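Elongation factor G (Thermus thermophilus, PDB 2DY1) binds guanosine triphosphate with magnesium and probably acts as a GTPase in the elongation stage of protein synthesis. Local coordinates at residues Val208-Leu220 with Ala233-Leu247. Sequence-based numbering, arbitrary orientation.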
ATOM      1  N   VAL A 208       6.465  19.189 -31.127  1.00 23.75           N
ATOM      2  CA  VAL A 208       5.213  18.518 -30.804  1.00 20.29           C
ATOM      3  C   VAL A 208       4.610  17.870 -32.052  1.00 23.64           C
ATOM      4  O   VAL A 208       4.198  16.705 -32.014  1.00 22.19           O
ATOM      5  CB  VAL A 208       4.213  19.504 -30.175  1.00 20.23           C
ATOM      6  CG1 VAL A 208       2.800  18.909 -30.182  1.00 23.32           C
ATOM      7  CG2 VAL A 208       4.647  19.800 -28.731  1.00 22.38           C
ATOM      8  N   LEU A 209       4.578  18.620 -33.151  1.00 24.12           N
ATOM      9  CA  LEU A 209       4.050  18.113 -34.414  1.00 24.67           C
ATOM     10  C   LEU A 209       4.807  16.867 -34.824  1.00 24.92           C
ATOM     11  O   LEU A 209       4.199  15.837 -35.135  1.00 21.99           O
ATOM     12  CB  LEU A 209       4.175  19.175 -35.514  1.00 28.29           C
ATOM     13  CG  LEU A 209       3.206  20.356 -35.427  1.00 41.96           C
ATOM     14  CD1 LEU A 209       3.508  21.354 -36.539  1.00 42.97           C
ATOM     15  CD2 LEU A 209       1.774  19.852 -35.540  1.00 47.27           C
ATOM     16  N   GLU A 210       6.131  16.965 -34.823  1.00 22.60           N
ATOM     17  CA  GLU A 210       6.978  15.847 -35.194  1.00 25.20           C
ATOM     18  C   GLU A 210       6.776  14.631 -34.288  1.00 28.54           C
ATOM     19  O   GLU A 210       6.725  13.499 -34.769  1.00 24.00           O
ATOM     20  CB  GLU A 210       8.455  16.282 -35.208  1.00 29.75           C
ATOM     21  CG  GLU A 210       8.845  17.225 -36.396  1.00 44.76           C
ATOM     22  CD  GLU A 210      10.345  17.530 -36.491  1.00 54.75           C
ATOM     23  OE1 GLU A 210      11.159  16.633 -36.195  1.00 63.24           O
ATOM     24  OE2 GLU A 210      10.710  18.662 -36.881  1.00 55.40           O
ATOM     25  N   ALA A 211       6.632  14.847 -32.978  1.00 23.88           N
ATOM     26  CA  ALA A 211       6.433  13.709 -32.072  1.00 21.83           C
ATOM     27  C   ALA A 211       5.126  12.962 -32.337  1.00 21.43           C
ATOM     28  O   ALA A 211       5.068  11.731 -32.221  1.00 21.90           O
ATOM     29  CB  ALA A 211       6.478  14.179 -30.605  1.00 19.94           C
ATOM     30  N   ILE A 212       4.083  13.704 -32.685  1.00 17.01           N
ATOM     31  CA  ILE A 212       2.787  13.115 -32.970  1.00 17.19           C
ATOM     32  C   ILE A 212       2.811  12.370 -34.300  1.00 21.41           C
ATOM     33  O   ILE A 212       2.332  11.235 -34.389  1.00 19.42           O
ATOM     34  CB  ILE A 212       1.700  14.181 -33.029  1.00 17.44           C
ATOM     35  CG1 ILE A 212       1.546  14.808 -31.634  1.00 21.45           C
ATOM     36  CG2 ILE A 212       0.372  13.560 -33.513  1.00 20.23           C
ATOM     37  CD1 ILE A 212       0.649  16.012 -31.587  1.00 18.94           C
ATOM     38  N   VAL A 213       3.353  13.016 -35.324  1.00 23.08           N
ATOM     39  CA  VAL A 213       3.436  12.410 -36.651  1.00 29.03           C
ATOM     40  C   VAL A 213       4.127  11.051 -36.609  1.00 27.68           C
ATOM     41  O   VAL A 213       3.650  10.084 -37.216  1.00 26.09           O
ATOM     42  CB  VAL A 213       4.186  13.353 -37.644  1.00 25.05           C
ATOM     43  CG1 VAL A 213       4.569  12.601 -38.922  1.00 32.40           C
ATOM     44  CG2 VAL A 213       3.289  14.521 -37.997  1.00 29.69           C
ATOM     45  N   GLU A 214       5.233  10.975 -35.877  1.00 22.90           N
ATOM     46  CA  GLU A 214       5.994   9.741 -35.760  1.00 23.74           C
ATOM     47  C   GLU A 214       5.259   8.542 -35.155  1.00 28.36           C
ATOM     48  O   GLU A 214       5.706   7.405 -35.305  1.00 27.16           O
ATOM     49  CB  GLU A 214       7.273  10.004 -34.982  1.00 29.60           C
ATOM     50  CG  GLU A 214       8.274  10.816 -35.782  1.00 38.89           C
ATOM     51  CD  GLU A 214       9.443  11.287 -34.951  1.00 45.91           C
ATOM     52  OE1 GLU A 214      10.364  11.910 -35.521  1.00 51.84           O
ATOM     53  OE2 GLU A 214       9.438  11.040 -33.726  1.00 55.28           O
ATOM     54  N   THR A 215       4.126   8.785 -34.503  1.00 27.75           N
ATOM     55  CA  THR A 215       3.357   7.696 -33.899  1.00 23.80           C
ATOM     56  C   THR A 215       2.251   7.170 -34.788  1.00 25.09           C
ATOM     57  O   THR A 215       1.556   6.219 -34.415  1.00 23.37           O
ATOM     58  CB  THR A 215       2.662   8.143 -32.608  1.00 22.48           C
ATOM     59  OG1 THR A 215       1.663   9.118 -32.928  1.00 21.32           O
ATOM     60  CG2 THR A 215       3.660   8.700 -31.636  1.00 23.85           C
ATOM     61  N   ASP A 216       2.067   7.779 -35.957  1.00 26.01           N
ATOM     62  CA  ASP A 216       1.001   7.360 -36.855  1.00 24.80           C
ATOM     63  C   ASP A 216       1.547   7.077 -38.251  1.00 28.99           C
ATOM     64  O   ASP A 216       2.073   7.970 -38.920  1.00 26.53           O
ATOM     65  CB  ASP A 216      -0.078   8.439 -36.912  1.00 25.85           C
ATOM     66  CG  ASP A 216      -1.242   8.053 -37.800  1.00 34.67           C
ATOM     67  OD1 ASP A 216      -1.141   8.226 -39.031  1.00 39.15           O
ATOM     68  OD2 ASP A 216      -2.260   7.567 -37.267  1.00 37.73           O
ATOM     69  N   GLU A 217       1.418   5.825 -38.678  1.00 31.52           N
ATOM     70  CA  GLU A 217       1.923   5.409 -39.980  1.00 30.27           C
ATOM     71  C   GLU A 217       1.393   6.254 -41.123  1.00 25.99           C
ATOM     72  O   GLU A 217       2.142   6.615 -42.025  1.00 27.05           O
ATOM     73  CB  GLU A 217       1.612   3.926 -40.206  1.00 30.83           C
ATOM     74  CG  GLU A 217       2.444   3.017 -39.313  1.00 37.66           C
ATOM     75  CD  GLU A 217       2.124   1.544 -39.489  1.00 43.49           C
ATOM     76  OE1 GLU A 217       1.342   1.205 -40.403  1.00 50.20           O
ATOM     77  OE2 GLU A 217       2.663   0.727 -38.714  1.00 42.16           O
ATOM     78  N   GLY A 218       0.104   6.579 -41.079  1.00 28.58           N
ATOM     79  CA  GLY A 218      -0.489   7.391 -42.125  1.00 27.20           C
ATOM     80  C   GLY A 218       0.132   8.770 -42.219  1.00 30.70           C
ATOM     81  O   GLY A 218       0.537   9.200 -43.291  1.00 29.61           O
ATOM     82  N   LEU A 219       0.215   9.475 -41.095  1.00 26.47           N
ATOM     83  CA  LEU A 219       0.800  10.810 -41.097  1.00 26.21           C
ATOM     84  C   LEU A 219       2.294  10.786 -41.353  1.00 26.69           C
ATOM     85  O   LEU A 219       2.858  11.705 -41.941  1.00 29.22           O
ATOM     86  CB  LEU A 219       0.542  11.504 -39.756  1.00 31.28           C
ATOM     87  CG  LEU A 219      -0.923  11.759 -39.428  1.00 32.33           C
ATOM     88  CD1 LEU A 219      -1.015  12.542 -38.128  1.00 35.13           C
ATOM     89  CD2 LEU A 219      -1.577  12.531 -40.560  1.00 37.37           C
ATOM     90  N   LEU A 220       2.948   9.734 -40.895  1.00 23.64           N
ATOM     91  CA  LEU A 220       4.372   9.629 -41.078  1.00 26.65           C
ATOM     92  C   LEU A 220       4.690   9.504 -42.563  1.00 31.99           C
ATOM     93  O   LEU A 220       5.676  10.065 -43.055  1.00 32.42           O
ATOM     94  CB  LEU A 220       4.894   8.416 -40.317  1.00 32.67           C
ATOM     95  CG  LEU A 220       6.406   8.255 -40.231  1.00 26.93           C
ATOM     96  CD1 LEU A 220       7.068   9.574 -39.821  1.00 31.55           C
ATOM     97  CD2 LEU A 220       6.707   7.161 -39.228  1.00 29.93           C
ATOM     98  N   ALA A 233      -6.432  15.202 -38.551  1.00 31.36           N
ATOM     99  CA  ALA A 233      -5.580  14.020 -38.578  1.00 30.63           C
ATOM    100  C   ALA A 233      -4.629  14.040 -37.398  1.00 27.12           C
ATOM    101  O   ALA A 233      -4.395  13.011 -36.763  1.00 27.22           O
ATOM    102  CB  ALA A 233      -4.787  13.964 -39.881  1.00 32.26           C
ATOM    103  N   LEU A 234      -4.081  15.218 -37.122  1.00 28.21           N
ATOM    104  CA  LEU A 234      -3.153  15.400 -36.011  1.00 26.25           C
ATOM    105  C   LEU A 234      -3.841  15.184 -34.665  1.00 26.27           C
ATOM    106  O   LEU A 234      -3.261  14.566 -33.769  1.00 26.64           O
ATOM    107  CB  LEU A 234      -2.523  16.799 -36.064  1.00 27.22           C
ATOM    108  CG  LEU A 234      -1.332  16.959 -37.018  1.00 33.82           C
ATOM    109  CD1 LEU A 234      -1.040  18.433 -37.261  1.00 29.29           C
ATOM    110  CD2 LEU A 234      -0.114  16.236 -36.438  1.00 29.55           C
ATOM    111  N   GLU A 235      -5.066  15.678 -34.518  1.00 27.59           N
ATOM    112  CA  GLU A 235      -5.799  15.497 -33.254  1.00 28.48           C
ATOM    113  C   GLU A 235      -6.016  14.010 -32.988  1.00 27.46           C
ATOM    114  O   GLU A 235      -5.755  13.516 -31.888  1.00 25.71           O
ATOM    115  CB  GLU A 235      -7.175  16.171 -33.304  1.00 36.56           C
ATOM    116  CG  GLU A 235      -7.174  17.672 -33.520  1.00 57.46           C
ATOM    117  CD  GLU A 235      -8.589  18.230 -33.640  1.00 67.80           C
ATOM    118  OE1 GLU A 235      -9.351  18.144 -32.651  1.00 74.49           O
ATOM    119  OE2 GLU A 235      -8.940  18.746 -34.725  1.00 71.18           O
ATOM    120  N   LYS A 236      -6.499  13.294 -34.000  1.00 23.31           N
ATOM    121  CA  LYS A 236      -6.760  11.868 -33.850  1.00 21.24           C
ATOM    122  C   LYS A 236      -5.488  11.088 -33.565  1.00 22.47           C
ATOM    123  O   LYS A 236      -5.487  10.168 -32.752  1.00 23.55           O
ATOM    124  CB  LYS A 236      -7.452  11.312 -35.104  1.00 25.07           C
ATOM    125  CG  LYS A 236      -8.861  11.866 -35.307  1.00 32.74           C
ATOM    126  CD  LYS A 236      -9.562  11.258 -36.521  1.00 42.27           C
ATOM    127  CE  LYS A 236     -10.993  11.777 -36.643  1.00 45.86           C
ATOM    128  NZ  LYS A 236     -11.711  11.223 -37.830  1.00 50.00           N
ATOM    129  N   ALA A 237      -4.390  11.453 -34.218  1.00 20.56           N
ATOM    130  CA  ALA A 237      -3.139  10.763 -33.984  1.00 17.52           C
ATOM    131  C   ALA A 237      -2.668  11.006 -32.544  1.00 17.67           C
ATOM    132  O   ALA A 237      -2.191  10.088 -31.882  1.00 18.30           O
ATOM    133  CB  ALA A 237      -2.078  11.235 -34.972  1.00 20.41           C
ATOM    134  N   PHE A 238      -2.808  12.249 -32.091  1.00 19.47           N
ATOM    135  CA  PHE A 238      -2.436  12.644 -30.723  1.00 16.90           C
ATOM    136  C   PHE A 238      -3.205  11.789 -29.716  1.00 14.43           C
ATOM    137  O   PHE A 238      -2.598  11.165 -28.849  1.00 17.20           O
ATOM    138  CB  PHE A 238      -2.765  14.124 -30.510  1.00 17.74           C
ATOM    139  CG  PHE A 238      -2.678  14.577 -29.067  1.00 15.18           C
ATOM    140  CD1 PHE A 238      -1.469  14.568 -28.399  1.00 20.10           C
ATOM    141  CD2 PHE A 238      -3.815  15.029 -28.408  1.00 21.15           C
ATOM    142  CE1 PHE A 238      -1.380  15.018 -27.062  1.00 18.00           C
ATOM    143  CE2 PHE A 238      -3.740  15.478 -27.072  1.00 20.13           C
ATOM    144  CZ  PHE A 238      -2.524  15.471 -26.412  1.00 19.06           C
ATOM    145  N   HIS A 239      -4.523  11.748 -29.856  1.00 18.15           N
ATOM    146  CA  HIS A 239      -5.375  10.963 -28.948  1.00 16.72           C
ATOM    147  C   HIS A 239      -4.994   9.485 -28.966  1.00 17.80           C
ATOM    148  O   HIS A 239      -4.941   8.822 -27.927  1.00 19.41           O
ATOM    149  CB  HIS A 239      -6.843  11.103 -29.349  1.00 18.81           C
ATOM    150  CG  HIS A 239      -7.798  10.519 -28.352  1.00 20.19           C
ATOM    151  ND1 HIS A 239      -8.239  11.216 -27.243  1.00 19.82           N
ATOM    152  CD2 HIS A 239      -8.385   9.302 -28.289  1.00 18.72           C
ATOM    153  CE1 HIS A 239      -9.058  10.450 -26.544  1.00 16.93           C
ATOM    154  NE2 HIS A 239      -9.164   9.283 -27.157  1.00 21.25           N
ATOM    155  N   GLU A 240      -4.708   8.963 -30.154  1.00 16.53           N
ATOM    156  CA  GLU A 240      -4.358   7.562 -30.272  1.00 15.27           C
ATOM    157  C   GLU A 240      -3.004   7.265 -29.647  1.00 14.22           C
ATOM    158  O   GLU A 240      -2.809   6.220 -29.019  1.00 17.93           O
ATOM    159  CB  GLU A 240      -4.390   7.179 -31.766  1.00 18.05           C
ATOM    160  CG  GLU A 240      -4.165   5.721 -32.068  1.00 30.45           C
ATOM    161  CD  GLU A 240      -5.237   4.805 -31.505  1.00 30.30           C
ATOM    162  OE1 GLU A 240      -6.337   5.282 -31.134  1.00 29.80           O
ATOM    163  OE2 GLU A 240      -4.964   3.591 -31.453  1.00 39.07           O
ATOM    164  N   ALA A 241      -2.056   8.192 -29.783  1.00 15.20           N
ATOM    165  CA  ALA A 241      -0.745   7.976 -29.205  1.00 12.06           C
ATOM    166  C   ALA A 241      -0.817   7.985 -27.671  1.00 11.97           C
ATOM    167  O   ALA A 241      -0.135   7.206 -27.012  1.00 13.96           O
ATOM    168  CB  ALA A 241       0.248   9.054 -29.679  1.00 16.09           C
ATOM    169  N   VAL A 242      -1.617   8.893 -27.123  1.00 15.55           N
ATOM    170  CA  VAL A 242      -1.738   8.966 -25.665  1.00 11.63           C
ATOM    171  C   VAL A 242      -2.431   7.695 -25.171  1.00 12.14           C
ATOM    172  O   VAL A 242      -2.014   7.120 -24.166  1.00 13.51           O
ATOM    173  CB  VAL A 242      -2.521  10.223 -25.237  1.00 12.38           C
ATOM    174  CG1 VAL A 242      -2.721  10.231 -23.687  1.00 12.25           C
ATOM    175  CG2 VAL A 242      -1.718  11.464 -25.632  1.00 15.39           C
ATOM    176  N   ARG A 243      -3.464   7.266 -25.891  1.00 12.26           N
ATOM    177  CA  ARG A 243      -4.191   6.044 -25.539  1.00 14.96           C
ATOM    178  C   ARG A 243      -3.246   4.840 -25.403  1.00 15.35           C
ATOM    179  O   ARG A 243      -3.425   3.996 -24.514  1.00 17.08           O
ATOM    180  CB  ARG A 243      -5.260   5.737 -26.596  1.00 16.68           C
ATOM    181  CG  ARG A 243      -6.108   4.495 -26.268  1.00 19.46           C
ATOM    182  CD  ARG A 243      -7.093   4.175 -27.382  1.00 21.96           C
ATOM    183  NE  ARG A 243      -6.438   3.607 -28.568  1.00 26.07           N
ATOM    184  CZ  ARG A 243      -5.922   2.381 -28.645  1.00 31.98           C
ATOM    185  NH1 ARG A 243      -5.965   1.554 -27.606  1.00 30.56           N
ATOM    186  NH2 ARG A 243      -5.376   1.962 -29.782  1.00 29.56           N
ATOM    187  N   ARG A 244      -2.245   4.761 -26.287  1.00 16.52           N
ATOM    188  CA  ARG A 244      -1.283   3.666 -26.312  1.00 16.76           C
ATOM    189  C   ARG A 244      -0.063   3.856 -25.412  1.00 19.18           C
ATOM    190  O   ARG A 244       0.842   3.018 -25.377  1.00 20.49           O
ATOM    191  CB  ARG A 244      -0.829   3.432 -27.764  1.00 14.77           C
ATOM    192  CG  ARG A 244      -1.925   2.939 -28.677  1.00 17.78           C
ATOM    193  CD  ARG A 244      -1.454   2.946 -30.133  1.00 30.37           C
ATOM    194  NE  ARG A 244      -2.358   2.192 -30.994  1.00 36.84           N
ATOM    195  CZ  ARG A 244      -2.577   2.464 -32.278  1.00 45.81           C
ATOM    196  NH1 ARG A 244      -1.959   3.481 -32.860  1.00 44.62           N
ATOM    197  NH2 ARG A 244      -3.420   1.715 -32.977  1.00 48.74           N
ATOM    198  N   GLY A 245      -0.039   4.959 -24.664  1.00 16.43           N
ATOM    199  CA  GLY A 245       1.079   5.205 -23.781  1.00 15.57           C
ATOM    200  C   GLY A 245       2.359   5.553 -24.510  1.00 16.87           C
ATOM    201  O   GLY A 245       3.449   5.318 -23.985  1.00 17.71           O
ATOM    202  N   LEU A 246       2.220   6.124 -25.706  1.00 18.61           N
ATOM    203  CA  LEU A 246       3.372   6.499 -26.521  1.00 19.30           C
ATOM    204  C   LEU A 246       3.774   7.966 -26.368  1.00 14.64           C
ATOM    205  O   LEU A 246       4.864   8.368 -26.789  1.00 16.67           O
ATOM    206  CB  LEU A 246       3.088   6.186 -27.993  1.00 19.28           C
ATOM    207  CG  LEU A 246       2.787   4.711 -28.300  1.00 24.43           C
ATOM    208  CD1 LEU A 246       2.450   4.580 -29.773  1.00 26.51           C
ATOM    209  CD2 LEU A 246       3.981   3.842 -27.933  1.00 26.51           C
ATOM    210  N   LEU A 247       2.887   8.766 -25.778  1.00 15.56           N
ATOM    211  CA  LEU A 247       3.184  10.176 -25.546  1.00 12.87           C
ATOM    212  C   LEU A 247       2.526  10.548 -24.227  1.00 13.41           C
ATOM    213  O   LEU A 247       1.432  10.085 -23.932  1.00 14.61           O
ATOM    214  CB  LEU A 247       2.628  11.062 -26.651  1.00 14.86           C
ATOM    215  CG  LEU A 247       3.306  10.997 -28.038  1.00 12.98           C
ATOM    216  CD1 LEU A 247       2.567  11.939 -28.988  1.00 16.77           C
ATOM    217  CD2 LEU A 247       4.785  11.366 -27.923  1.00 19.68           C
TER
HETATM  218  O   HOH W   1      -0.922   8.021 -33.152  1.00 20.89           O
HETATM  219  O   HOH W   2      -0.306   5.355 -31.975  1.00 28.92           O
HETATM  220  O   HOH W   3      -1.786   6.101 -34.897  1.00 42.29           O
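Leu234 pushes as a knob into a hole formed by Leu209, Ile212, Val213 and Leu219. Its CD1 meets CD2 of Leu209 at 3.6 Å, the two side chains crossing at about a right angle, while its CD2 reaches the CG2 methyls of Ile212 and Val213. CG2 of Ile212, anti to the backbone N, lies against CB of Ala237, 3.7 Å away; the other branch sends CD1 obliquely to CB and the ring of Phe238, and CG1 to Leu247 CD1. Leu219, on the next helix, straddles one turn of helix 231-243, with CD1 on Ala237 CB and CD2 on Ala233 CB, both at 3.6 Å. The axes of 208-213 and 233-243 pass 9.5 Å apart at 67°. In the type I turn from Val213 to Asp216, Thr215 lays its side chain on the Ala241 methyl. OG1, set between the backbone N and the carbonyl carbon (chi1 66°), turns back to the carbonyl O of Ile212 (2.7 Å), on a lone pair in the carbonyl plane, and water 1 bridges OG1 to Ala237 O. A valine here would probably cost the Ile212 carbonyl its hydroxyl donor, leaving the bond from Thr215 N, and take from water 1 the hydroxyl that ties it to this side chain. Asp216 N-caps the following helix: OD1 accepts from Leu219 N at 2.8 Å through its anti lone pair, and CB packs on Ala237. Water 2 links Thr215 O to NH1 of Arg244, in the Schellman motif whose positive-phi residue is Gly245. This helical packing belongs to the GTP-binding domain, away from the nucleotide; Val208, Ala211, Phe238 and Leu247 rest on Leu157 of strand 156-165, and Phe238 also touches helix 261-271 and Pro249 of strand 248-252.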